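Local coordinates for protein carboxylase (Deinococcus radiodurans, PDB 5H80) that probably carboxylates biotin at the expense of ATP, as the biotin carboxylase component of a single-chain bacterial carboxylase, at residues R230-A235 with E303-P308; H325-E330 with K424-R429. One frame throughout, in Å; residues are numbered along the deposited sequence. Where two conformers were deposited one is given.

Contact 1: R230-A235 with E303-P308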
loop_
_atom_site.group_PDB
_atom_site.type_symbol
_atom_site.label_atom_id
_atom_site.label_comp_id
_atom_site.label_asym_id
_atom_site.label_seq_id
_atom_site.Cartn_x
_atom_site.Cartn_y
_atom_site.Cartn_z
ATOM N N ARG A 230 7.229 40.811 3.366
ATOM C CA ARG A 230 6.469 40.657 4.663
ATOM C C ARG A 230 6.664 39.234 5.220
ATOM O O ARG A 230 6.477 38.260 4.451
ATOM C CB ARG A 230 4.974 41.015 4.466
ATOM C CG ARG A 230 4.083 40.767 5.670
ATOM C CD ARG A 230 2.660 41.158 5.390
ATOM N NE ARG A 230 1.863 41.002 6.609
ATOM C CZ ARG A 230 1.623 41.954 7.502
ATOM N NH1 ARG A 230 1.943 43.234 7.262
ATOM N NH2 ARG A 230 0.853 41.637 8.530
ATOM N N LEU A 231 7.065 39.094 6.495
ATOM C CA LEU A 231 7.180 37.757 7.131
ATOM C C LEU A 231 5.715 37.327 7.371
ATOM O O LEU A 231 4.942 38.041 8.074
ATOM C CB LEU A 231 7.993 37.815 8.417
ATOM C CG LEU A 231 8.304 36.475 9.089
ATOM C CD1 LEU A 231 9.160 35.633 8.174
ATOM C CD2 LEU A 231 8.953 36.654 10.442
ATOM N N ILE A 232 5.298 36.215 6.744
ATOM C CA ILE A 232 3.928 35.696 6.960
ATOM C C ILE A 232 4.013 34.694 8.092
ATOM O O ILE A 232 4.699 33.622 8.045
ATOM C CB ILE A 232 3.262 35.100 5.718
ATOM C CG1 ILE A 232 3.097 36.204 4.677
ATOM C CG2 ILE A 232 1.961 34.349 6.070
ATOM C CD1 ILE A 232 1.719 36.724 4.453
ATOM N N GLU A 233 3.243 35.071 9.111
ATOM C CA GLU A 233 3.309 34.448 10.400
ATOM C C GLU A 233 1.942 33.692 10.627
ATOM O O GLU A 233 0.884 34.035 10.044
ATOM C CB GLU A 233 3.498 35.539 11.458
ATOM C CG GLU A 233 4.803 36.312 11.313
ATOM C CD GLU A 233 5.122 37.114 12.570
ATOM O OE1 GLU A 233 4.460 38.160 12.702
ATOM O OE2 GLU A 233 6.014 36.690 13.351
ATOM N N ARG A 234 2.025 32.707 11.497
ATOM C CA ARG A 234 0.902 31.922 11.796
ATOM C C ARG A 234 0.165 31.332 10.625
ATOM O O ARG A 234 -1.064 31.200 10.630
ATOM C CB ARG A 234 -0.082 32.764 12.597
ATOM C CG ARG A 234 0.361 32.891 13.999
ATOM C CD ARG A 234 -0.376 33.965 14.732
ATOM N NE ARG A 234 -0.448 35.248 14.044
ATOM C CZ ARG A 234 0.521 36.169 13.966
ATOM N NH1 ARG A 234 1.726 35.961 14.496
ATOM N NH2 ARG A 234 0.270 37.315 13.309
ATOM N N ALA A 235 0.895 30.978 9.601
ATOM C CA ALA A 235 0.335 30.294 8.452
ATOM C C ALA A 235 0.742 28.817 8.260
ATOM O O ALA A 235 1.811 28.332 8.673
ATOM C CB ALA A 235 0.630 31.049 7.208
ATOM N N GLU A 303 2.164 26.160 -4.577
ATOM C CA GLU A 303 2.402 26.290 -3.107
ATOM C C GLU A 303 1.765 27.630 -2.581
ATOM O O GLU A 303 1.903 28.677 -3.217
ATOM C CB GLU A 303 3.812 26.161 -2.646
ATOM C CG GLU A 303 4.438 24.884 -3.111
ATOM C CD GLU A 303 5.889 24.749 -2.621
ATOM O OE1 GLU A 303 6.419 25.741 -2.059
ATOM O OE2 GLU A 303 6.455 23.669 -2.782
ATOM N N PHE A 304 1.106 27.531 -1.450
ATOM C CA PHE A 304 0.514 28.705 -0.800
ATOM C C PHE A 304 0.796 28.693 0.704
ATOM O O PHE A 304 0.962 27.642 1.324
ATOM C CB PHE A 304 -1.013 28.709 -0.986
ATOM C CG PHE A 304 -1.465 28.680 -2.368
ATOM C CD1 PHE A 304 -1.789 29.858 -3.090
ATOM C CD2 PHE A 304 -1.645 27.445 -3.059
ATOM C CE1 PHE A 304 -2.255 29.857 -4.321
ATOM C CE2 PHE A 304 -2.130 27.430 -4.412
ATOM C CZ PHE A 304 -2.397 28.655 -5.077
ATOM N N LEU A 305 0.837 29.899 1.281
ATOM C CA LEU A 305 0.699 30.110 2.705
ATOM C C LEU A 305 -0.739 30.576 2.966
ATOM O O LEU A 305 -1.308 31.432 2.243
ATOM C CB LEU A 305 1.686 31.163 3.262
ATOM C CG LEU A 305 3.186 30.815 3.103
ATOM C CD1 LEU A 305 3.999 31.976 3.666
ATOM C CD2 LEU A 305 3.449 29.485 3.741
ATOM N N VAL A 306 -1.355 29.955 3.986
ATOM C CA VAL A 306 -2.704 30.165 4.299
ATOM C C VAL A 306 -2.895 30.507 5.806
ATOM O O VAL A 306 -2.365 29.808 6.715
ATOM C CB VAL A 306 -3.538 28.837 3.933
ATOM C CG1 VAL A 306 -5.034 29.018 4.232
ATOM C CG2 VAL A 306 -3.332 28.384 2.490
ATOM N N THR A 307 -3.587 31.657 6.081
ATOM C CA THR A 307 -3.691 32.232 7.380
ATOM C C THR A 307 -4.881 31.417 8.049
ATOM O O THR A 307 -5.658 30.828 7.306
ATOM C CB THR A 307 -4.149 33.710 7.357
ATOM O OG1 THR A 307 -5.489 33.871 6.893
ATOM C CG2 THR A 307 -3.138 34.519 6.560
ATOM N N PRO A 308 -5.026 31.564 9.376
ATOM C CA PRO A 308 -6.032 30.769 10.098
ATOM C C PRO A 308 -7.426 30.987 9.597
ATOM O O PRO A 308 -8.199 30.031 9.549
ATOM C CB PRO A 308 -5.770 31.193 11.578
ATOM C CG PRO A 308 -4.320 31.469 11.548
ATOM C CD PRO A 308 -4.133 32.220 10.302
#
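I232 and L305 meet through apolar atoms between the 230-235 loop and the end of the strand in 303-308. The L305 methyl CD1 lies 3.8 Å from I232 CB, with the gamma methyl I232 CG2 almost as near at 3.9 Å, so one leucine branch meets the isoleucine at its beta branch point. That leucine has CG anti to its carbonyl carbon (chi1 -62°), and an extended chi2 carries CD1 on to the loop. Closer to the backbone, A235 CB touches L305 CB at 4.1 Å.

The polar part of the contact uses carbonyl oxygens and C-H groups. A235 CA approaches V306 O at 3.2 Å, a CA-H...O contact with 121° at the hydrogen, well short of straight. R234 O meets the ring of P308, 3.3 Å from CD and 3.4 Å from CG. Proline has no N-H to offer, and the oxygen rests against ring carbons instead.

R234 NH1 makes a long salt bridge, 3.9 Å, to E233 OE1 in the same segment, and E233 OE2 also pairs with R201. I232 packs on Y313 of strand 312-318 and on I160. The CB of V306 points away from the loop, and its side chain touches V279 and L283 of helix 277-293 and I238. Strand 299-306 is an inner strand of the four-stranded antiparallel ATP-grasp sheet, and the loop leads into its neighbour, strand 236-245.

Contact 2: H325-E330 with K424-R429. With EDO (1,2-ethanediol), chain G.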
loop_
_atom_site.group_PDB
_atom_site.type_symbol
_atom_site.label_atom_id
_atom_site.label_comp_id
_atom_site.label_asym_id
_atom_site.label_seq_id
_atom_site.Cartn_x
_atom_site.Cartn_y
_atom_site.Cartn_z
ATOM N N HIS A 325 4.644 13.607 -3.625
ATOM C CA HIS A 325 3.620 13.233 -4.571
ATOM C C HIS A 325 3.048 11.880 -3.995
ATOM O O HIS A 325 1.839 11.670 -4.173
ATOM C CB HIS A 325 4.183 12.981 -5.953
ATOM C CG HIS A 325 5.009 11.717 -6.055
ATOM N ND1 HIS A 325 6.317 11.614 -5.668
ATOM C CD2 HIS A 325 4.645 10.457 -6.451
ATOM C CE1 HIS A 325 6.768 10.361 -5.855
ATOM N NE2 HIS A 325 5.765 9.638 -6.337
ATOM N N THR A 326 3.913 11.177 -3.266
ATOM C CA THR A 326 3.445 9.862 -2.657
ATOM C C THR A 326 2.135 9.936 -1.801
ATOM O O THR A 326 1.220 8.994 -1.873
ATOM C CB THR A 326 4.491 9.304 -1.753
ATOM O OG1 THR A 326 4.728 10.289 -0.766
ATOM C CG2 THR A 326 5.799 8.975 -2.540
ATOM N N VAL A 327 1.976 10.924 -0.963
ATOM C CA VAL A 327 0.745 11.014 -0.098
ATOM C C VAL A 327 -0.560 11.196 -0.862
ATOM O O VAL A 327 -1.593 10.609 -0.518
ATOM C CB VAL A 327 0.813 12.079 1.025
ATOM C CG1 VAL A 327 1.488 11.568 2.263
ATOM C CG2 VAL A 327 1.486 13.369 0.585
ATOM N N THR A 328 -0.517 11.983 -1.940
ATOM C CA THR A 328 -1.608 12.167 -2.793
ATOM C C THR A 328 -1.936 10.888 -3.489
ATOM O O THR A 328 -3.094 10.535 -3.598
ATOM C CB THR A 328 -1.230 13.218 -3.871
ATOM O OG1 THR A 328 -1.021 14.475 -3.219
ATOM C CG2 THR A 328 -2.266 13.375 -4.937
ATOM N N GLU A 329 -0.903 10.195 -3.957
ATOM C CA GLU A 329 -1.095 8.850 -4.587
ATOM C C GLU A 329 -1.897 7.959 -3.657
ATOM O O GLU A 329 -2.848 7.304 -4.111
ATOM C CB GLU A 329 0.311 8.240 -4.907
ATOM C CG GLU A 329 0.964 8.943 -6.108
ATOM C CD GLU A 329 2.165 8.146 -6.678
ATOM O OE1 GLU A 329 2.799 7.401 -5.914
ATOM O OE2 GLU A 329 2.439 8.241 -7.868
ATOM N N GLU A 330 -1.523 7.807 -2.420
ATOM C CA GLU A 330 -2.181 6.820 -1.551
ATOM C C GLU A 330 -3.580 7.329 -1.102
ATOM O O GLU A 330 -4.553 6.492 -0.991
ATOM C CB GLU A 330 -1.250 6.478 -0.398
ATOM C CG GLU A 330 0.067 5.733 -0.681
ATOM C CD GLU A 330 -0.127 4.576 -1.478
ATOM O OE1 GLU A 330 -0.974 3.715 -1.080
ATOM O OE2 GLU A 330 0.404 4.506 -2.559
ATOM N N LYS A 424 11.029 7.270 2.601
ATOM C CA LYS A 424 9.762 7.962 2.844
ATOM C C LYS A 424 8.701 6.941 3.298
ATOM O O LYS A 424 8.532 6.019 2.603
ATOM C CB LYS A 424 9.290 8.740 1.668
ATOM C CG LYS A 424 10.337 9.683 1.041
ATOM C CD LYS A 424 9.824 10.448 -0.197
ATOM C CE LYS A 424 9.366 9.607 -1.402
ATOM N NZ LYS A 424 9.051 10.314 -2.682
ATOM N N VAL A 425 8.065 7.175 4.426
ATOM C CA VAL A 425 7.055 6.287 4.965
ATOM C C VAL A 425 5.720 6.929 4.859
ATOM O O VAL A 425 5.484 7.992 5.485
ATOM C CB VAL A 425 7.343 5.949 6.419
ATOM C CG1 VAL A 425 6.231 5.051 7.122
ATOM C CG2 VAL A 425 8.746 5.303 6.528
ATOM N N VAL A 426 4.823 6.261 4.136
ATOM C CA VAL A 426 3.510 6.823 3.828
ATOM C C VAL A 426 2.524 5.941 4.564
ATOM O O VAL A 426 2.569 4.702 4.385
ATOM C CB VAL A 426 3.192 6.925 2.363
ATOM C CG1 VAL A 426 1.875 7.581 2.107
ATOM C CG2 VAL A 426 4.342 7.701 1.628
ATOM N N VAL A 427 1.668 6.571 5.348
ATOM C CA VAL A 427 0.663 5.768 6.042
ATOM C C VAL A 427 -0.713 6.257 5.666
ATOM O O VAL A 427 -0.932 7.457 5.483
ATOM C CB VAL A 427 0.891 5.788 7.494
ATOM C CG1 VAL A 427 -0.262 5.229 8.227
ATOM C CG2 VAL A 427 2.132 4.994 7.870
ATOM N N HIS A 428 -1.656 5.327 5.481
ATOM C CA HIS A 428 -2.981 5.667 4.877
ATOM C C HIS A 428 -4.111 4.890 5.543
ATOM O O HIS A 428 -3.903 3.814 5.980
ATOM C CB HIS A 428 -2.984 5.354 3.434
ATOM C CG HIS A 428 -4.302 5.491 2.750
ATOM N ND1 HIS A 428 -4.921 4.408 2.134
ATOM C CD2 HIS A 428 -5.084 6.573 2.473
ATOM C CE1 HIS A 428 -6.016 4.823 1.513
ATOM N NE2 HIS A 428 -6.154 6.122 1.740
ATOM N N ARG A 429 -5.158 5.621 5.887
ATOM C CA ARG A 429 -6.334 4.966 6.347
ATOM C C ARG A 429 -7.578 5.556 5.766
ATOM O O ARG A 429 -7.597 6.634 5.093
ATOM C CB ARG A 429 -6.368 5.024 7.815
ATOM C CG ARG A 429 -6.489 6.382 8.379
ATOM C CD ARG A 429 -6.137 6.284 9.868
ATOM N NE ARG A 429 -7.213 5.730 10.701
ATOM C CZ ARG A 429 -7.058 4.890 11.739
ATOM N NH1 ARG A 429 -5.894 4.388 12.045
ATOM N NH2 ARG A 429 -8.107 4.561 12.482
HETATM C C1 EDO G . 0.540 3.859 -5.831
HETATM O O1 EDO G . -0.638 4.043 -5.022
HETATM C C2 EDO G . 0.380 4.232 -7.271
HETATM O O2 EDO G . -0.763 3.444 -7.667
#
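T326 and E330 face V426 and H428 where helix 325-330 runs beside strand 424-429, the axes 8.7 Å apart and only 24° from parallel. This is an alpha helix laid on an antiparallel sheet, and it joins the ATP-grasp part of a biotin carboxylase to its C-terminal domain. K424, V426 and H428 point to the helix; V425 and V427 go the other way, onto helix 434-446.

V426 presents both methyls. CG2 lies 3.5 Å from T326 OG1, whose hydrogen-bond partner is Q370, while CG1 meets the aliphatic E330 CG at 3.8 Å and, in one of the two conformers of V327, V327 CG1 at 4.0 Å.

K424 bends at chi3 (-60°) and brings NZ to 3.5 Å from T326 CG2. The same threonine methyl sits over one face of the H325 imidazole, near its rim. The ammonium itself is held by a salt bridge to E42 and a hydrogen bond to V323 O, and H325 ND1 bonds to Q322 O.

H428, with CG anti to its backbone N (chi1 173°), lays one ring face against E330 O, which stands 3.2 Å above the plane. NE2 is close, but the angle is too poor for a hydrogen bond. Putting an alanine at H428 would probably open a gap beside the helix and leave E330 O without the ring that covers it.

The E330 carboxylate forms a salt bridge with R403, and its OE2 accepts a 2.7 Å hydrogen bond from O1 of an ethanediol, which also bonds to R430 NE of the second subunit.

Contact 1 closes before contact 2 opens: 230-235 and 303-308 are followed by 325-330, and 424-429 comes last. Their centres lie 25 Å apart and their nearest atoms about 10 Å, so they do not touch. Strand 299-306 pairs with strand 312-318, and the chain goes from there into helix 325-332, making a short covalent route between them. Q322 lies on it: its side chain makes a weak hydrogen bond to E303, and its carbonyl accepts one from H325 ND1. Contact 1 stays within the ATP-grasp part, whereas contact 2 ties that part to the C-terminal domain near the second subunit, where helix 325-332 lies on the sheet containing strand 421-429.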